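Local coordinates for protein immunomodulatory active chitinase (Trichuris suis, PDB 6G9C) that displays immunomodulatory activity and, as a family 18 glycoside hydrolase, probably binds and cleaves chitin, at residues Y33-Y38 against L393-L398; P47-Y52 against L376-T381; M263-I268 against E360-A365; G278-D283 against S296-E301; S320-V325 against L335-Q340. All blocks are in the same frame, centred on the assembly; numbering follows the deposited sequence.

The five contacts follow the TIM barrel of family 18 chitinases and the alpha+beta domain inserted after its seventh strand. Contacts 1 and 3 adjoin on the barrel wall, their centres 13 Å apart; Gly36 N lies 2.8 Å from Ala365 O, where neighbouring strands 34-40 and 364-368 meet. Contact 2 joins loops beyond the C-terminal ends of those strands, about 32 Å from contact 3 between centres. Contacts 4 and 5 belong to the insertion, with centres 11 Å apart and Leu281 N 2.7 Å from Asn339 O. Tyr38, ending segment 33-38 without touching the helix, bonds to Asp149, within the stretch matching the family's DxxDxDxE signature, so this strand leads to the probable catalytic centre.

Contact 1 (Y33-Y38 against L393-L398)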
# COMPACT_ATOMS: atom_id res chain seq x y z
N TYR A 33 -21.58 -10.74 2.71
CA TYR A 33 -22.15 -9.49 3.22
C TYR A 33 -21.09 -8.38 3.17
O TYR A 33 -19.94 -8.60 3.55
CB TYR A 33 -22.68 -9.65 4.65
CG TYR A 33 -23.91 -10.53 4.73
CD1 TYR A 33 -25.15 -10.07 4.30
CD2 TYR A 33 -23.83 -11.84 5.20
CE1 TYR A 33 -26.27 -10.88 4.36
CE2 TYR A 33 -24.95 -12.65 5.26
CZ TYR A 33 -26.16 -12.17 4.84
OH TYR A 33 -27.28 -12.98 4.89
N VAL A 34 -21.50 -7.21 2.67
CA VAL A 34 -20.68 -6.01 2.77
C VAL A 34 -20.58 -5.58 4.23
O VAL A 34 -21.58 -5.58 4.96
CB VAL A 34 -21.30 -4.88 1.92
CG1 VAL A 34 -20.69 -3.53 2.27
CG2 VAL A 34 -21.16 -5.17 0.43
N ARG A 35 -19.38 -5.20 4.67
CA ARG A 35 -19.18 -4.58 5.98
C ARG A 35 -18.41 -3.28 5.78
O ARG A 35 -17.22 -3.31 5.45
CB ARG A 35 -18.44 -5.52 6.95
CG ARG A 35 -19.18 -6.82 7.16
CD ARG A 35 -18.43 -7.75 8.11
NE ARG A 35 -17.30 -8.40 7.47
CZ ARG A 35 -16.03 -8.13 7.74
NH1 ARG A 35 -15.73 -7.21 8.64
NH2 ARG A 35 -15.06 -8.77 7.11
N GLY A 36 -19.08 -2.15 5.97
CA GLY A 36 -18.43 -0.86 5.77
C GLY A 36 -18.33 -0.00 7.02
O GLY A 36 -19.11 -0.17 7.96
N CYS A 37 -17.37 0.92 7.05
CA CYS A 37 -17.15 1.80 8.19
C CYS A 37 -16.73 3.17 7.70
O CYS A 37 -15.81 3.27 6.89
CB CYS A 37 -16.04 1.28 9.12
SG CYS A 37 -16.31 -0.38 9.75
N TYR A 38 -17.33 4.22 8.26
CA TYR A 38 -16.89 5.58 7.95
C TYR A 38 -15.83 6.06 8.94
O TYR A 38 -16.04 6.02 10.16
CB TYR A 38 -18.06 6.56 7.95
CG TYR A 38 -18.84 6.53 6.65
CD1 TYR A 38 -19.79 5.54 6.41
CD2 TYR A 38 -18.61 7.47 5.65
CE1 TYR A 38 -20.50 5.50 5.21
CE2 TYR A 38 -19.32 7.45 4.45
CZ TYR A 38 -20.26 6.45 4.24
OH TYR A 38 -20.98 6.37 3.05
N LEU A 393 -19.54 -6.39 15.93
CA LEU A 393 -20.69 -7.26 15.68
C LEU A 393 -20.89 -7.55 14.20
O LEU A 393 -21.50 -8.56 13.86
CB LEU A 393 -21.96 -6.64 16.27
CG LEU A 393 -21.98 -6.62 17.81
CD1 LEU A 393 -23.14 -5.79 18.34
CD2 LEU A 393 -22.03 -8.02 18.36
N MET A 394 -20.42 -6.67 13.31
CA MET A 394 -20.55 -6.92 11.88
C MET A 394 -19.75 -8.16 11.47
O MET A 394 -20.31 -9.13 10.94
CB MET A 394 -20.10 -5.70 11.07
CG MET A 394 -21.04 -4.51 11.17
SD MET A 394 -20.76 -3.32 9.83
CE MET A 394 -19.07 -2.83 10.13
N GLN A 395 -18.45 -8.15 11.75
CA GLN A 395 -17.62 -9.33 11.49
C GLN A 395 -18.15 -10.56 12.21
O GLN A 395 -18.20 -11.66 11.64
CB GLN A 395 -16.19 -9.04 11.94
CG GLN A 395 -15.12 -9.54 11.02
CD GLN A 395 -15.08 -11.03 10.95
OE1 GLN A 395 -15.33 -11.71 11.95
NE2 GLN A 395 -14.76 -11.56 9.78
N GLU A 396 -18.56 -10.41 13.48
CA GLU A 396 -18.89 -11.58 14.28
C GLU A 396 -20.16 -12.26 13.78
O GLU A 396 -20.27 -13.49 13.87
CB GLU A 396 -19.07 -11.20 15.74
CG GLU A 396 -17.78 -10.87 16.45
CD GLU A 396 -18.03 -10.25 17.81
OE1 GLU A 396 -19.14 -10.41 18.35
OE2 GLU A 396 -17.10 -9.59 18.33
N ILE A 397 -21.11 -11.49 13.27
CA ILE A 397 -22.40 -12.02 12.86
C ILE A 397 -22.48 -12.23 11.35
O ILE A 397 -22.95 -13.26 10.89
CB ILE A 397 -23.54 -11.09 13.35
CG1 ILE A 397 -23.53 -11.00 14.88
CG2 ILE A 397 -24.89 -11.58 12.84
CD1 ILE A 397 -24.41 -9.88 15.44
N LEU A 398 -22.01 -11.26 10.56
CA LEU A 398 -22.06 -11.40 9.11
C LEU A 398 -20.88 -12.16 8.54
O LEU A 398 -20.93 -12.56 7.37
CB LEU A 398 -22.17 -10.03 8.44
CG LEU A 398 -23.38 -9.18 8.86
CD1 LEU A 398 -23.32 -7.81 8.22
CD2 LEU A 398 -24.69 -9.88 8.53
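Tyr33 and Leu398 meet with their side chains roughly perpendicular: CD2 of Leu398 stands over one face of the phenol ring, 4.0 Å from the Tyr33 ring centroid and close to the ring normal, a CH-pi contact. The same two residues also touch at the root, Tyr33 CB lying 3.8 Å from Leu398 CB. Arg35 follows along the strand. Its chain runs straight as far as CD and then bends (chi3 -77°), which lays CD against the helix backbone, 3.6 Å from Met394 C, and turns the guanidinium toward Gln395. There the aliphatic part of the glutamine does the touching: Gln395 CG sits above one face of the guanidinium, off centre, 3.4 Å from Arg35 NH1. The amide plane stands 80° from the guanidinium plane, and no hydrogen bond joins them; NH1 instead donates to the backbone O of Asn60, a bond that limits how the group can rotate. Met394 is folded at its last torsion, which brings its methyl group to the strand. Met394 CE lies 3.4 Å from Gly36 O and 3.7 Å from Cys37 SG, so it packs beside the disulfide that Cys37 forms with Cys62. Most of the touching residues are buried, and no hydrogen bond crosses the interface; Ala365 and Val367 of the adjacent strand also touch Met394. The axes of strand 34-38 and helix 393-398 come within 9.2 Å and run at 177°, nearly antiparallel. A helix packed antiparallel on the outer face of the first barrel strand is the outer-layer packing of a TIM barrel, here supplied by the last modelled helix, 392-398.

Contact 2 (P47-Y52 against L376-T381)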
# COMPACT_ATOMS: atom_id res chain seq x y z
N PRO A 47 -10.78 15.51 22.34
CA PRO A 47 -9.77 15.47 23.40
C PRO A 47 -9.59 14.07 23.98
O PRO A 47 -10.44 13.19 23.83
CB PRO A 47 -10.35 16.41 24.46
CG PRO A 47 -11.84 16.24 24.29
CD PRO A 47 -12.07 16.04 22.82
N GLY A 48 -8.44 13.88 24.64
CA GLY A 48 -8.20 12.72 25.48
C GLY A 48 -8.44 11.41 24.76
O GLY A 48 -7.99 11.20 23.63
N ASN A 49 -9.19 10.51 25.40
CA ASN A 49 -9.44 9.18 24.87
C ASN A 49 -10.52 9.16 23.79
O ASN A 49 -10.82 8.09 23.25
CB ASN A 49 -9.82 8.21 26.01
CG ASN A 49 -8.65 7.92 26.94
OD1 ASN A 49 -7.49 8.07 26.56
ND2 ASN A 49 -8.96 7.50 28.17
N GLY A 50 -11.10 10.32 23.46
CA GLY A 50 -11.94 10.44 22.29
C GLY A 50 -11.20 10.72 21.01
O GLY A 50 -11.78 10.59 19.92
N LYS A 51 -9.93 11.14 21.09
CA LYS A 51 -9.19 11.41 19.86
C LYS A 51 -9.00 10.12 19.06
O LYS A 51 -8.48 9.13 19.58
CB LYS A 51 -7.84 12.03 20.18
CG LYS A 51 -7.02 12.37 18.93
CD LYS A 51 -5.55 12.54 19.28
CE LYS A 51 -4.72 12.89 18.05
NZ LYS A 51 -4.88 14.31 17.67
N TYR A 52 -9.41 10.15 17.79
CA TYR A 52 -9.35 8.97 16.92
C TYR A 52 -8.28 9.19 15.86
O TYR A 52 -8.35 10.15 15.08
CB TYR A 52 -10.70 8.68 16.28
CG TYR A 52 -10.74 7.32 15.58
CD1 TYR A 52 -10.26 7.16 14.27
CD2 TYR A 52 -11.26 6.21 16.23
CE1 TYR A 52 -10.29 5.92 13.65
CE2 TYR A 52 -11.29 4.97 15.63
CZ TYR A 52 -10.81 4.83 14.34
OH TYR A 52 -10.86 3.58 13.76
N LEU A 376 -11.20 2.41 22.05
CA LEU A 376 -10.10 2.00 22.92
C LEU A 376 -10.51 0.96 23.94
O LEU A 376 -9.65 0.44 24.66
CB LEU A 376 -9.51 3.20 23.67
CG LEU A 376 -8.97 4.39 22.86
CD1 LEU A 376 -8.38 5.43 23.82
CD2 LEU A 376 -7.95 3.96 21.81
N GLY A 377 -11.80 0.64 24.03
CA GLY A 377 -12.28 -0.18 25.14
C GLY A 377 -12.10 0.43 26.51
O GLY A 377 -12.04 -0.30 27.50
N SER A 378 -12.02 1.76 26.60
CA SER A 378 -11.67 2.43 27.85
C SER A 378 -12.85 3.08 28.55
O SER A 378 -12.71 3.50 29.71
CB SER A 378 -10.59 3.49 27.60
OG SER A 378 -11.15 4.59 26.88
N PHE A 379 -14.00 3.21 27.89
CA PHE A 379 -15.15 3.89 28.47
C PHE A 379 -16.21 2.95 29.02
O PHE A 379 -16.88 3.31 29.99
CB PHE A 379 -15.80 4.80 27.43
CG PHE A 379 -15.03 6.06 27.14
CD1 PHE A 379 -15.18 7.18 27.94
CD2 PHE A 379 -14.16 6.11 26.05
CE1 PHE A 379 -14.47 8.35 27.66
CE2 PHE A 379 -13.45 7.28 25.76
CZ PHE A 379 -13.61 8.40 26.58
N CYS A 380 -16.39 1.77 28.44
CA CYS A 380 -17.46 0.86 28.86
C CYS A 380 -16.92 -0.25 29.75
O CYS A 380 -15.80 -0.74 29.55
CB CYS A 380 -18.17 0.25 27.65
SG CYS A 380 -18.68 1.43 26.35
N THR A 381 -17.74 -0.68 30.71
CA THR A 381 -17.33 -1.77 31.60
C THR A 381 -18.02 -3.09 31.30
O THR A 381 -17.46 -4.15 31.60
CB THR A 381 -17.59 -1.40 33.06
OG1 THR A 381 -18.99 -1.49 33.34
CG2 THR A 381 -17.11 0.01 33.35
O HOH W 1 -11.53 6.84 28.94
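Asn49 and Ser378 are brought to a shared water by their first torsions: Asn49 CG lies beside its own backbone N (chi1 -69°), while Ser378 OG occupies the crowded position between N and carbonyl carbon (chi1 71°). Both belong to loops of the TIM barrel that follow its first and last strands, 34-40 and 364-368, and the meeting is at the surface. The amide and hydroxyl do not bond directly, Asn49 ND2 being 3.9 Å from Ser378 OG. The direct contacts are van der Waals ones. Leu376 CD1 comes across the asparagine at about a right angle, 3.8 Å from Asn49 CB. Phe379 offers its rim: Asn49 O lies in the plane of the ring, 3.7 Å from Phe379 CE2. A short 3-10 turn, with Gly50 N bonded to Pro47 O, presents Asn49 to these groups. Within the second loop, Asp374 OD1 accepts from Phe379 N, and Cys380 is tied by a disulfide to Cys315 of helix 311-319, fixing the loop against the insertion domain. The bridging water sits above the plane of the Phe379 ring, over its centre; it accepts from Asn49 ND2 at 2.8 Å and lies 3.1 Å from Ser378 OG.

Contact 3 (M263-I268 against E360-A365); sequences MPKKQI and ENYGGA
Lys265 lays its aliphatic chain over one face of the Tyr362 ring, its CD off centre toward the rim. The chain is extended until a bend at its last torsion (chi4 -82°), which brings the amino group to the hydroxyl end of the ring, Lys265 NZ 3.2 Å from Tyr362 CZ and 3.0 Å from Tyr362 OH. Ile268 takes a different station: it lies side by side with the tyrosine, pointing the same way, and places its CD1 in the ring plane at the edge, 3.9 Å from Tyr362 CE1. Lysine thus covers part of a face while the isoleucine tip meets the edge; Trp356 also meets the ring. Lys266 starts out away from the neighbouring segment but folds twice, so that its NZ returns to donate to Tyr362 O at 3.1 Å, approaching from 42° above the carbonyl plane. The backbones close tightly beside these side chains. Gly363 N donates to Ile268 O (2.9 Å, angle at hydrogen 146°), and Gly363 CA, with no side chain to obstruct it, comes 3.5 Å from Lys266 O in a CA-H...O contact. A water donates to both Lys266 O and Gly363 O, 2.8 Å each. Asn361, at positive phi, is the C-prime residue of a Schellman motif ending helix 347-360. Two adjoining alpha-to-beta turns, leading into strands 268-281 and 364-368, are characteristic of the N-terminal end of a TIM barrel, away from the end where substrate is normally handled.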
# COMPACT_ATOMS: atom_id res chain seq x y z
N MET A 263 -34.11 -1.42 -6.41
CA MET A 263 -32.72 -1.66 -6.04
C MET A 263 -32.57 -3.08 -5.50
O MET A 263 -33.20 -3.40 -4.48
CB MET A 263 -32.24 -0.65 -5.02
CG MET A 263 -30.76 -0.80 -4.62
SD MET A 263 -29.62 -0.43 -5.97
CE MET A 263 -29.86 1.34 -6.15
N PRO A 264 -31.80 -3.95 -6.15
CA PRO A 264 -31.64 -5.32 -5.64
C PRO A 264 -31.12 -5.33 -4.20
O PRO A 264 -30.27 -4.52 -3.81
CB PRO A 264 -30.64 -5.94 -6.61
CG PRO A 264 -30.79 -5.13 -7.89
CD PRO A 264 -31.10 -3.73 -7.42
N LYS A 265 -31.66 -6.26 -3.40
CA LYS A 265 -31.38 -6.29 -1.97
C LYS A 265 -29.89 -6.40 -1.67
O LYS A 265 -29.41 -5.87 -0.66
CB LYS A 265 -32.12 -7.46 -1.31
CG LYS A 265 -33.59 -7.24 -1.01
CD LYS A 265 -34.09 -8.39 -0.13
CE LYS A 265 -35.58 -8.30 0.15
NZ LYS A 265 -35.88 -7.37 1.26
N LYS A 266 -29.13 -7.10 -2.53
CA LYS A 266 -27.71 -7.26 -2.26
C LYS A 266 -26.92 -5.99 -2.50
O LYS A 266 -25.74 -5.93 -2.13
CB LYS A 266 -27.14 -8.42 -3.10
CG LYS A 266 -27.71 -9.79 -2.71
CD LYS A 266 -27.79 -10.00 -1.19
CE LYS A 266 -26.44 -10.36 -0.58
NZ LYS A 266 -26.55 -10.79 0.85
N GLN A 267 -27.55 -4.97 -3.08
CA GLN A 267 -26.96 -3.65 -3.23
C GLN A 267 -27.41 -2.66 -2.16
O GLN A 267 -26.93 -1.52 -2.15
CB GLN A 267 -27.28 -3.09 -4.63
CG GLN A 267 -26.45 -3.74 -5.74
CD GLN A 267 -26.85 -3.28 -7.13
OE1 GLN A 267 -27.68 -3.91 -7.79
NE2 GLN A 267 -26.26 -2.19 -7.59
N ILE A 268 -28.30 -3.06 -1.25
CA ILE A 268 -28.79 -2.18 -0.20
C ILE A 268 -28.00 -2.49 1.07
O ILE A 268 -28.15 -3.57 1.65
CB ILE A 268 -30.29 -2.35 0.04
CG1 ILE A 268 -31.08 -2.02 -1.23
CG2 ILE A 268 -30.73 -1.48 1.22
CD1 ILE A 268 -32.54 -2.54 -1.22
N GLU A 360 -33.29 -11.08 6.40
CA GLU A 360 -33.94 -10.53 5.22
C GLU A 360 -33.05 -10.56 3.99
O GLU A 360 -33.52 -10.21 2.90
CB GLU A 360 -34.38 -9.08 5.49
CG GLU A 360 -35.38 -8.94 6.63
CD GLU A 360 -36.63 -9.77 6.41
OE1 GLU A 360 -37.27 -9.61 5.34
OE2 GLU A 360 -36.97 -10.58 7.29
N ASN A 361 -31.78 -10.94 4.15
CA ASN A 361 -30.83 -11.04 3.04
C ASN A 361 -30.63 -9.70 2.34
O ASN A 361 -30.64 -9.61 1.11
CB ASN A 361 -31.25 -12.12 2.05
CG ASN A 361 -31.88 -13.32 2.73
OD1 ASN A 361 -31.19 -14.13 3.36
ND2 ASN A 361 -33.20 -13.43 2.62
N TYR A 362 -30.45 -8.65 3.13
CA TYR A 362 -29.97 -7.41 2.54
C TYR A 362 -28.47 -7.53 2.28
O TYR A 362 -27.85 -8.57 2.53
CB TYR A 362 -30.33 -6.22 3.44
CG TYR A 362 -31.77 -5.80 3.24
CD1 TYR A 362 -32.15 -5.10 2.10
CD2 TYR A 362 -32.74 -6.12 4.18
CE1 TYR A 362 -33.47 -4.73 1.90
CE2 TYR A 362 -34.07 -5.75 3.99
CZ TYR A 362 -34.42 -5.06 2.84
OH TYR A 362 -35.73 -4.68 2.63
N GLY A 363 -27.87 -6.47 1.73
CA GLY A 363 -26.53 -6.60 1.18
C GLY A 363 -25.43 -6.57 2.21
O GLY A 363 -24.34 -7.11 1.98
N GLY A 364 -25.68 -5.95 3.35
CA GLY A 364 -24.71 -5.90 4.43
C GLY A 364 -25.02 -4.73 5.34
O GLY A 364 -26.16 -4.27 5.42
N ALA A 365 -23.97 -4.23 5.99
CA ALA A 365 -24.11 -3.14 6.94
C ALA A 365 -22.94 -2.19 6.81
O ALA A 365 -21.86 -2.57 6.34
CB ALA A 365 -24.18 -3.66 8.39
O HOH W 2 -24.05 -7.64 -0.71

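Contact 4 (G278-D283 against S296-E301)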
# COMPACT_ATOMS: atom_id res chain seq x y z
N GLY A 278 -30.15 13.58 21.23
CA GLY A 278 -30.57 13.93 22.57
C GLY A 278 -31.40 15.19 22.63
O GLY A 278 -31.30 16.08 21.78
N TRP A 279 -32.20 15.27 23.69
CA TRP A 279 -33.05 16.40 24.02
C TRP A 279 -32.84 16.81 25.48
O TRP A 279 -32.38 16.02 26.31
CB TRP A 279 -34.53 16.05 23.86
CG TRP A 279 -35.01 15.80 22.45
CD1 TRP A 279 -35.72 16.67 21.65
CD2 TRP A 279 -34.88 14.59 21.70
NE1 TRP A 279 -36.01 16.07 20.45
CE2 TRP A 279 -35.51 14.79 20.45
CE3 TRP A 279 -34.28 13.35 21.96
CZ2 TRP A 279 -35.56 13.80 19.47
CZ3 TRP A 279 -34.33 12.37 20.98
CH2 TRP A 279 -34.96 12.61 19.75
N THR A 280 -33.24 18.04 25.80
CA THR A 280 -33.49 18.46 27.17
C THR A 280 -34.99 18.40 27.39
O THR A 280 -35.75 19.05 26.66
CB THR A 280 -32.95 19.86 27.45
OG1 THR A 280 -31.53 19.87 27.24
CG2 THR A 280 -33.27 20.30 28.87
N LEU A 281 -35.42 17.59 28.35
CA LEU A 281 -36.84 17.39 28.59
C LEU A 281 -37.48 18.66 29.15
O LEU A 281 -36.87 19.39 29.94
CB LEU A 281 -37.06 16.24 29.57
CG LEU A 281 -36.56 14.87 29.11
CD1 LEU A 281 -36.56 13.91 30.28
CD2 LEU A 281 -37.45 14.35 27.99
N SER A 282 -38.73 18.91 28.74
CA SER A 282 -39.50 19.97 29.37
C SER A 282 -39.84 19.63 30.81
O SER A 282 -39.94 20.53 31.66
CB SER A 282 -40.80 20.23 28.60
OG SER A 282 -40.52 20.51 27.25
N ASP A 283 -40.03 18.35 31.10
CA ASP A 283 -40.49 17.87 32.40
C ASP A 283 -39.68 16.64 32.75
O ASP A 283 -39.83 15.59 32.11
CB ASP A 283 -41.99 17.56 32.36
CG ASP A 283 -42.57 17.25 33.72
OD1 ASP A 283 -41.86 16.66 34.57
OD2 ASP A 283 -43.75 17.58 33.94
N SER A 296 -32.41 20.91 22.50
CA SER A 296 -31.44 19.84 22.34
C SER A 296 -30.81 19.48 23.68
O SER A 296 -30.85 20.25 24.64
CB SER A 296 -30.35 20.28 21.37
OG SER A 296 -29.78 21.48 21.86
N SER A 297 -30.21 18.28 23.73
CA SER A 297 -29.41 17.91 24.89
C SER A 297 -28.16 18.77 24.96
O SER A 297 -27.62 19.21 23.95
CB SER A 297 -29.00 16.44 24.81
OG SER A 297 -28.38 16.20 23.56
N THR A 298 -27.70 19.00 26.19
CA THR A 298 -26.46 19.74 26.42
C THR A 298 -25.29 19.06 25.71
O THR A 298 -25.20 17.83 25.68
CB THR A 298 -26.17 19.82 27.92
OG1 THR A 298 -27.33 20.29 28.61
CG2 THR A 298 -25.01 20.76 28.20
N ALA A 299 -24.39 19.87 25.14
CA ALA A 299 -23.23 19.31 24.46
C ALA A 299 -22.44 18.41 25.41
O ALA A 299 -22.33 18.69 26.61
CB ALA A 299 -22.33 20.44 23.94
N THR A 300 -21.89 17.32 24.87
CA THR A 300 -21.19 16.35 25.69
C THR A 300 -19.68 16.62 25.69
O THR A 300 -19.17 17.43 24.91
CB THR A 300 -21.49 14.92 25.22
OG1 THR A 300 -21.23 14.79 23.82
CG2 THR A 300 -22.95 14.58 25.46
N GLU A 301 -18.97 15.90 26.57
CA GLU A 301 -17.57 16.22 26.86
C GLU A 301 -16.68 16.12 25.62
O GLU A 301 -15.81 16.97 25.40
CB GLU A 301 -17.04 15.29 27.96
CG GLU A 301 -15.58 15.56 28.36
CD GLU A 301 -15.09 14.67 29.50
OE1 GLU A 301 -15.92 14.01 30.17
OE2 GLU A 301 -13.86 14.64 29.75
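The flat groups that meet here are peptide units, and Ser297 lies against one face of the Gly278 carbonyl. Its N, CB and OG are all on the same side of that plane: Ser297 CB is 3.5 Å and Ser297 OG 3.3 Å from Gly278 C. Ser297 N donates to Gly278 O at 3.1 Å from well above the plane, 64° out of it, so the bond misses the usual lone-pair direction even though the N-H itself points fairly straight at the oxygen (156°). The absence of a side chain on Gly278 permits this close approach. At the Ser296 carbonyl the donor is nearer to the plane. Thr280 OG1, lying beside its own backbone N (chi1 -61°), gives its proton to Ser296 O at 2.7 Å; the same hydroxyl accepts from Gln340 NE2, which fixes its rotation from two directions. The Trp279 indole takes no part in this grip. Trp279 CB points away from segment 296-301, and its NE1 donates to Glu227 O. Between the two bonds, Trp279 and Ser296 form an antiparallel non-hydrogen-bonded pair, their CA atoms 4.2 Å apart and their side chains diverging. Just beyond, Gln340 OE1 accepts from Thr298 N. Here strand 268-281, the seventh of the barrel, continues into the alpha+beta insertion of family 18 chitinases, and the contact pairs its end with the loop that follows.

Contact 5 (S320-V325 against L335-Q340); sequences SGAKRV and LVQGNQ
Lys323 and Val336 face each other as an antiparallel hydrogen-bonded pair: Lys323 N donates to Val336 O and Val336 N to Lys323 O, both at 2.9 Å, nearly straight (166° and 167°) and in the carbonyl planes. Lys323 O also receives the CA-H of Leu335, the CA of Leu335 standing 3.3 Å away. On the sheet face of Lys323 and Val336 the side chains run together, and a bend in the middle of the lysine brings its CE to 4.0 Å from Val336 CB. On the face of Arg324 and Leu335 the leucine packs on Ala322. With CG opposite the backbone N (chi1 -166°), Leu335 sets CG 3.8 Å from Ala322 CB, and chi2 turns CD1 and CD2 toward the same methyl, which also meets Gln337 CB at 3.9 Å. Farther out, helix 311-319 ends in a Schellman motif with Gly321 as C-prime residue, placing Ala322 just before strand 323-327. A type II' turn from Gln337 to Gln340 turns strand 332-337 back into strand 340-343. The chemistry implies a hairpin held by paired backbone bonds, with a small apolar patch against the helix and with Arg324 and Gln337 bonded to Asp346 and Lys317 beyond the hairpin.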
# COMPACT_ATOMS: atom_id res chain seq x y z
N SER A 320 -22.13 6.80 35.54
CA SER A 320 -22.52 7.87 36.45
C SER A 320 -23.95 7.74 36.95
O SER A 320 -24.46 8.66 37.59
CB SER A 320 -22.33 9.23 35.78
OG SER A 320 -20.97 9.45 35.45
N GLY A 321 -24.62 6.63 36.65
CA GLY A 321 -25.95 6.40 37.19
C GLY A 321 -27.10 6.78 36.29
O GLY A 321 -28.23 6.85 36.77
N ALA A 322 -26.86 7.02 35.00
CA ALA A 322 -27.96 7.24 34.08
C ALA A 322 -28.82 5.99 33.95
O ALA A 322 -28.36 4.86 34.15
CB ALA A 322 -27.43 7.65 32.70
N LYS A 323 -30.09 6.19 33.62
CA LYS A 323 -31.05 5.10 33.50
C LYS A 323 -31.18 4.69 32.04
O LYS A 323 -31.41 5.54 31.17
CB LYS A 323 -32.42 5.50 34.05
CG LYS A 323 -33.50 4.44 33.86
CD LYS A 323 -34.87 4.90 34.40
CE LYS A 323 -35.24 6.27 33.85
NZ LYS A 323 -36.69 6.61 33.99
N ARG A 324 -31.03 3.40 31.77
CA ARG A 324 -31.25 2.84 30.45
C ARG A 324 -32.63 2.20 30.40
O ARG A 324 -33.03 1.50 31.34
CB ARG A 324 -30.16 1.81 30.14
CG ARG A 324 -30.38 1.00 28.87
CD ARG A 324 -29.25 0.01 28.68
NE ARG A 324 -29.32 -0.72 27.43
CZ ARG A 324 -30.05 -1.83 27.26
NH1 ARG A 324 -30.78 -2.30 28.27
NH2 ARG A 324 -30.04 -2.46 26.09
N VAL A 325 -33.36 2.44 29.31
CA VAL A 325 -34.63 1.79 29.04
C VAL A 325 -34.54 1.09 27.70
O VAL A 325 -34.09 1.68 26.71
CB VAL A 325 -35.81 2.78 29.05
CG1 VAL A 325 -37.11 2.04 28.71
CG2 VAL A 325 -35.92 3.48 30.40
N LEU A 335 -31.71 6.60 26.94
CA LEU A 335 -30.99 6.94 28.16
C LEU A 335 -31.61 8.19 28.77
O LEU A 335 -31.89 9.16 28.05
CB LEU A 335 -29.51 7.18 27.87
CG LEU A 335 -28.60 7.20 29.10
CD1 LEU A 335 -28.27 5.78 29.47
CD2 LEU A 335 -27.34 7.99 28.84
N VAL A 336 -31.84 8.16 30.07
CA VAL A 336 -32.37 9.30 30.80
C VAL A 336 -31.42 9.62 31.95
O VAL A 336 -31.05 8.72 32.72
CB VAL A 336 -33.79 9.04 31.34
CG1 VAL A 336 -34.36 10.32 31.93
CG2 VAL A 336 -34.69 8.49 30.24
N GLN A 337 -31.03 10.89 32.06
CA GLN A 337 -30.18 11.35 33.16
C GLN A 337 -30.65 12.75 33.52
O GLN A 337 -30.32 13.72 32.83
CB GLN A 337 -28.71 11.34 32.74
CG GLN A 337 -27.72 11.70 33.83
CD GLN A 337 -26.31 11.87 33.26
OE1 GLN A 337 -26.10 12.65 32.32
NE2 GLN A 337 -25.36 11.14 33.81
N GLY A 338 -31.43 12.86 34.60
CA GLY A 338 -32.03 14.14 34.93
C GLY A 338 -33.00 14.54 33.83
O GLY A 338 -33.88 13.77 33.45
N ASN A 339 -32.82 15.75 33.28
CA ASN A 339 -33.65 16.21 32.17
C ASN A 339 -33.00 15.97 30.81
O ASN A 339 -33.43 16.56 29.81
CB ASN A 339 -34.03 17.68 32.35
CG ASN A 339 -32.84 18.62 32.29
OD1 ASN A 339 -31.71 18.22 32.00
ND2 ASN A 339 -33.09 19.90 32.57
N GLN A 340 -31.97 15.13 30.75
CA GLN A 340 -31.32 14.78 29.50
C GLN A 340 -31.80 13.41 29.03
O GLN A 340 -31.82 12.45 29.81
CB GLN A 340 -29.80 14.79 29.66
CG GLN A 340 -29.23 16.12 30.16
CD GLN A 340 -29.41 17.24 29.14
OE1 GLN A 340 -28.68 17.32 28.15
NE2 GLN A 340 -30.38 18.12 29.39